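Long-range contacts in Fe(2+) transporter FeoB (Escherichia coli, PDB 3I8S), which takes up ferrous iron across the inner membrane in a GTP-driven system, its cytosolic GTPase domain, described here, probably coupling nucleotide binding to channel opening: residues A[114-119]-A[144-149]; A[135-140]-A[257-262]. All blocks are in the same frame, centred on the assembly; numbering follows the deposited sequence.

Contact 1. Residues A[114-119]-A[144-149]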
loop_
_atom_site.group_PDB
_atom_site.type_symbol
_atom_site.label_atom_id
_atom_site.label_comp_id
_atom_site.label_asym_id
_atom_site.label_seq_id
_atom_site.Cartn_x
_atom_site.Cartn_y
_atom_site.Cartn_z
ATOM N N PRO A 114 -2.816 0.668 8.873
ATOM C CA PRO A 114 -2.991 2.123 8.947
ATOM C C PRO A 114 -1.998 2.818 8.011
ATOM O O PRO A 114 -0.825 2.487 8.020
ATOM C CB PRO A 114 -2.671 2.440 10.389
ATOM C CG PRO A 114 -3.097 1.223 11.093
ATOM C CD PRO A 114 -2.649 0.119 10.232
ATOM N N CYS A 115 -2.517 3.720 7.169
ATOM C CA CYS A 115 -1.740 4.419 6.137
ATOM C C CYS A 115 -1.953 5.917 6.226
ATOM O O CYS A 115 -3.017 6.396 6.672
ATOM C CB CYS A 115 -2.177 3.970 4.731
ATOM S SG CYS A 115 -1.664 2.324 4.227
ATOM N N ILE A 116 -0.910 6.650 5.854
ATOM C CA ILE A 116 -1.000 8.038 5.517
ATOM C C ILE A 116 -0.452 8.148 4.100
ATOM O O ILE A 116 0.663 7.674 3.837
ATOM C CB ILE A 116 -0.127 8.900 6.449
ATOM C CG1 ILE A 116 -0.683 8.855 7.893
ATOM C CG2 ILE A 116 -0.102 10.351 5.913
ATOM C CD1 ILE A 116 0.324 9.281 8.902
ATOM N N VAL A 117 -1.215 8.739 3.176
ATOM C CA VAL A 117 -0.646 9.034 1.839
ATOM C C VAL A 117 0.084 10.350 1.866
ATOM O O VAL A 117 -0.490 11.409 2.257
ATOM C CB VAL A 117 -1.709 9.025 0.710
ATOM C CG1 VAL A 117 -1.195 9.620 -0.575
ATOM C CG2 VAL A 117 -2.270 7.633 0.546
ATOM N N ALA A 118 1.327 10.323 1.411
ATOM C CA ALA A 118 2.062 11.566 1.188
ATOM C C ALA A 118 2.113 11.821 -0.317
ATOM O O ALA A 118 2.826 11.120 -1.047
ATOM C CB ALA A 118 3.443 11.505 1.768
ATOM N N LEU A 119 1.400 12.862 -0.732
ATOM C CA LEU A 119 1.270 13.222 -2.129
ATOM C C LEU A 119 2.381 14.167 -2.535
ATOM O O LEU A 119 2.468 15.343 -2.081
ATOM C CB LEU A 119 -0.138 13.771 -2.411
ATOM C CG LEU A 119 -0.622 13.873 -3.853
ATOM C CD1 LEU A 119 -0.804 12.518 -4.549
ATOM C CD2 LEU A 119 -1.959 14.652 -3.924
ATOM N N PRO A 144 -5.794 9.592 5.439
ATOM C CA PRO A 144 -5.284 10.929 5.210
ATOM C C PRO A 144 -4.454 11.045 3.932
ATOM O O PRO A 144 -3.698 10.129 3.558
ATOM C CB PRO A 144 -4.382 11.171 6.422
ATOM C CG PRO A 144 -4.810 10.181 7.460
ATOM C CD PRO A 144 -5.361 9.044 6.742
ATOM N N VAL A 145 -4.595 12.164 3.263
ATOM C CA VAL A 145 -3.796 12.468 2.079
ATOM C C VAL A 145 -3.167 13.819 2.356
ATOM O O VAL A 145 -3.890 14.834 2.513
ATOM C CB VAL A 145 -4.638 12.496 0.770
ATOM C CG1 VAL A 145 -3.800 13.017 -0.437
ATOM C CG2 VAL A 145 -5.234 11.077 0.469
ATOM N N ILE A 146 -1.844 13.818 2.493
ATOM C CA ILE A 146 -1.100 14.998 2.876
ATOM C C ILE A 146 -0.281 15.483 1.681
ATOM O O ILE A 146 0.616 14.798 1.209
ATOM C CB ILE A 146 -0.127 14.703 4.081
ATOM C CG1 ILE A 146 -0.874 14.062 5.244
ATOM C CG2 ILE A 146 0.619 15.941 4.476
ATOM C CD1 ILE A 146 -2.031 14.750 5.721
ATOM N N PRO A 147 -0.545 16.691 1.221
ATOM C CA PRO A 147 0.261 17.224 0.105
ATOM C C PRO A 147 1.655 17.676 0.553
ATOM O O PRO A 147 1.772 18.502 1.474
ATOM C CB PRO A 147 -0.561 18.393 -0.367
ATOM C CG PRO A 147 -1.373 18.821 0.762
ATOM C CD PRO A 147 -1.570 17.639 1.669
ATOM N N LEU A 148 2.704 17.151 -0.093
ATOM C CA LEU A 148 4.060 17.457 0.330
ATOM C C LEU A 148 4.577 18.704 -0.326
ATOM O O LEU A 148 5.353 18.686 -1.292
ATOM C CB LEU A 148 5.015 16.281 0.143
ATOM C CG LEU A 148 4.959 15.089 1.089
ATOM C CD1 LEU A 148 6.137 14.154 0.690
ATOM C CD2 LEU A 148 4.999 15.497 2.559
ATOM N N VAL A 149 4.098 19.815 0.215
ATOM C CA VAL A 149 4.467 21.106 -0.200
ATOM C C VAL A 149 5.922 21.321 0.220
ATOM O O VAL A 149 6.265 21.196 1.428
ATOM C CB VAL A 149 3.528 22.139 0.461
ATOM C CG1 VAL A 149 4.061 23.527 0.272
ATOM C CG2 VAL A 149 2.110 21.971 -0.124
#

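Contact 2. Residues A[135-140]-A[257-262]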
loop_
_atom_site.group_PDB
_atom_site.type_symbol
_atom_site.label_atom_id
_atom_site.label_comp_id
_atom_site.label_asym_id
_atom_site.label_seq_id
_atom_site.Cartn_x
_atom_site.Cartn_y
_atom_site.Cartn_z
ATOM N N ASP A 135 -9.031 16.249 -0.686
ATOM C CA ASP A 135 -10.051 15.680 0.210
ATOM C C ASP A 135 -10.958 14.665 -0.445
ATOM O O ASP A 135 -11.351 13.686 0.196
ATOM C CB ASP A 135 -10.866 16.772 0.884
ATOM C CG ASP A 135 -10.593 16.822 2.340
ATOM O OD1 ASP A 135 -9.452 16.420 2.677
ATOM O OD2 ASP A 135 -11.509 17.178 3.121
ATOM N N ALA A 136 -11.297 14.892 -1.711
ATOM C CA ALA A 136 -12.001 13.904 -2.495
ATOM C C ALA A 136 -11.224 12.560 -2.549
ATOM O O ALA A 136 -11.797 11.474 -2.427
ATOM C CB ALA A 136 -12.269 14.427 -3.918
ATOM N N LEU A 137 -9.912 12.632 -2.736
ATOM C CA LEU A 137 -9.109 11.421 -2.714
ATOM C C LEU A 137 -9.099 10.746 -1.317
ATOM O O LEU A 137 -9.285 9.531 -1.208
ATOM C CB LEU A 137 -7.670 11.746 -3.111
ATOM C CG LEU A 137 -6.750 10.570 -3.252
ATOM C CD1 LEU A 137 -7.225 9.460 -4.113
ATOM C CD2 LEU A 137 -5.379 11.110 -3.747
ATOM N N SER A 138 -8.868 11.520 -0.271
ATOM C CA SER A 138 -8.839 10.993 1.088
ATOM C C SER A 138 -10.146 10.270 1.416
ATOM O O SER A 138 -10.148 9.167 1.980
ATOM C CB SER A 138 -8.617 12.113 2.114
ATOM O OG SER A 138 -8.597 11.585 3.438
ATOM N N ALA A 139 -11.261 10.904 1.067
ATOM C CA ALA A 139 -12.594 10.312 1.225
ATOM C C ALA A 139 -12.769 8.933 0.571
ATOM O O ALA A 139 -13.481 8.084 1.129
ATOM C CB ALA A 139 -13.673 11.266 0.681
ATOM N N ARG A 140 -12.207 8.744 -0.627
ATOM C CA ARG A 140 -12.348 7.497 -1.396
ATOM C C ARG A 140 -11.381 6.391 -0.917
ATOM O O ARG A 140 -11.693 5.188 -1.028
ATOM C CB ARG A 140 -12.175 7.766 -2.891
ATOM C CG ARG A 140 -13.442 8.426 -3.506
ATOM C CD ARG A 140 -13.178 9.164 -4.853
ATOM N NE ARG A 140 -14.438 9.705 -5.302
ATOM C CZ ARG A 140 -15.055 10.767 -4.768
ATOM N NH1 ARG A 140 -14.521 11.468 -3.769
ATOM N NH2 ARG A 140 -16.224 11.134 -5.244
ATOM N N ASP A 257 -11.161 9.727 -12.007
ATOM C CA ASP A 257 -12.114 10.543 -12.750
ATOM C C ASP A 257 -12.626 11.727 -11.930
ATOM O O ASP A 257 -12.882 12.765 -12.483
ATOM C CB ASP A 257 -13.338 9.739 -13.191
ATOM C CG ASP A 257 -13.076 8.873 -14.414
ATOM O OD1 ASP A 257 -11.980 8.995 -15.008
ATOM O OD2 ASP A 257 -13.985 8.065 -14.767
ATOM N N VAL A 258 -12.786 11.536 -10.625
ATOM C CA VAL A 258 -13.250 12.574 -9.720
ATOM C C VAL A 258 -12.125 13.474 -9.238
ATOM O O VAL A 258 -12.242 14.700 -9.214
ATOM C CB VAL A 258 -13.932 11.933 -8.485
ATOM C CG1 VAL A 258 -14.295 12.990 -7.458
ATOM C CG2 VAL A 258 -15.206 11.142 -8.918
ATOM N N VAL A 259 -11.033 12.832 -8.847
ATOM C CA VAL A 259 -9.944 13.454 -8.107
ATOM C C VAL A 259 -8.939 14.247 -8.952
ATOM O O VAL A 259 -8.382 15.231 -8.474
ATOM C CB VAL A 259 -9.249 12.323 -7.302
ATOM C CG1 VAL A 259 -7.858 12.629 -6.900
ATOM C CG2 VAL A 259 -10.203 11.932 -6.124
ATOM N N SER A 260 -8.700 13.795 -10.182
ATOM C CA SER A 260 -7.725 14.418 -11.070
ATOM C C SER A 260 -8.455 15.178 -12.150
ATOM O O SER A 260 -9.269 14.603 -12.871
ATOM C CB SER A 260 -6.796 13.364 -11.658
ATOM O OG SER A 260 -5.839 13.979 -12.516
ATOM N N ASN A 261 -8.206 16.488 -12.204
ATOM C CA ASN A 261 -8.912 17.406 -13.082
ATOM C C ASN A 261 -7.908 18.181 -13.907
ATOM O O ASN A 261 -6.754 18.301 -13.514
ATOM C CB ASN A 261 -9.682 18.444 -12.260
ATOM C CG ASN A 261 -10.881 17.880 -11.517
ATOM O OD1 ASN A 261 -11.919 18.536 -11.463
ATOM N ND2 ASN A 261 -10.730 16.722 -10.891
ATOM N N THR A 262 -8.367 18.731 -15.034
ATOM C CA THR A 262 -7.607 19.729 -15.774
ATOM C C THR A 262 -7.504 20.995 -14.919
ATOM O O THR A 262 -8.478 21.396 -14.279
ATOM C CB THR A 262 -8.307 20.107 -17.114
ATOM O OG1 THR A 262 -8.608 18.922 -17.869
ATOM C CG2 THR A 262 -7.420 21.010 -17.933
#

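Contact 1. Residues A[114-119]-A[144-149]
Leu119, Pro144 and Val117 bury the most surface in this parallel beta pairing, which adds strand 145-147 to the edge of the G domain's P-loop NTPase sheet, alongside strand 115-120. Val117 and Leu119 each turn both N-H and C=O to the neighbouring strand. The N of Val117 gives its hydrogen to Pro144 O at 2.9 Å, and Val117 O takes Ile146 N at 2.8 Å in a nearly straight bond (N-H...O 172°). Leu119 N then reaches Ile146 O at 2.9 Å. Pro144, with no N-H to give, lays its ring beside the start of the partner strand, CD against Cys115 O (3.5 Å) and CG near Ile116 CG1. On the face shared by Val117, Leu119 and Val145, Val117 CB meets Val145 CG2 at 4.1 Å, while Leu119 CB lies near Val145 CG1; helix 134-141 covers this side through Leu141, Ile134 and Ser138. The other face holds Ile116, Ala118 and Ile146. There Ile116 CG2 meets Ile146 CG1, which its first torsion (chi1 -53°) sets beside the backbone N, and helix 154-164 packs over both isoleucines. Asn120, which binds GTP, ends the first strand, and Val149, at the start of the G5 loop, comes two residues after the second. Between them Leu148, centre of an inverse gamma turn, rests CD1 on Ala118 CB (3.9 Å), and Leu148 N donates to Leu119 O at 2.7 Å.

Contact 2. Residues A[135-140]-A[257-262]
Val259 is the bump and the flank of helix 134-141 the hollow in this contact between the G domain and the last turn of helix 240-259, from the cytosolic helical domain. Val259 CG2 dips into the notch between Ala136 and Leu137, 3.5 Å from Leu137 N and 3.9 Å from Ala136 CB, with Arg140 CD along the rim. The other branch, Val259 CG1, meets Leu137 CB at 3.9 Å; with CG1 placed opposite the backbone N (chi1 158°), both methyls of Val259 face Leu137 CB from one side. Val258 makes the second bump. Val258 CG1 sits 3.4 Å above the guanidinium plane of Arg140, offset toward the rim, 3.5 Å from Arg140 NH2, and the two side chains cross at about a right angle. Arg140 runs extended from CG to NE and turns its head back onto its own helix, where Arg140 NH1 donates to Ala136 O at 3.0 Å with that oxygen at the guanidinium edge, in plane. With an alanine here, Val258 CG1 would probably lose the flat surface it lies on and Ala136 O its side-chain donor. Next to this, Val259 and Asn261 pair by backbone with Glu133 and Arg131. The segments meet by van der Waals packing of side chains on side chains and backbone, the one charged group in the contact turned back to its own helix, which implies that shape fit rather than charge pairing matches them here.

Overall arrangement
The centres of contacts 1 and 2 lie about 13 Å apart, on the same side of the chain's centre. Their segments alternate along the sequence: 114-119, then 135-140, then 144-149, and far later 257-262. Helix 134-141 joins them, because it sits in the crossover between the two strands of contact 1 and an adjoining flank receives the end of helix 240-259, with Leu137 common to both. The contacts touch directly, Val145 CG2 lying 3.7 Å from Ser138 CA. Strand 260-262, which follows helix 240-259, pairs with strand 130-132. The stacking order thus runs from the helical domain's last helix through helix 134-141 to the edge strand before the G5 loop, which mediates fast GDP release.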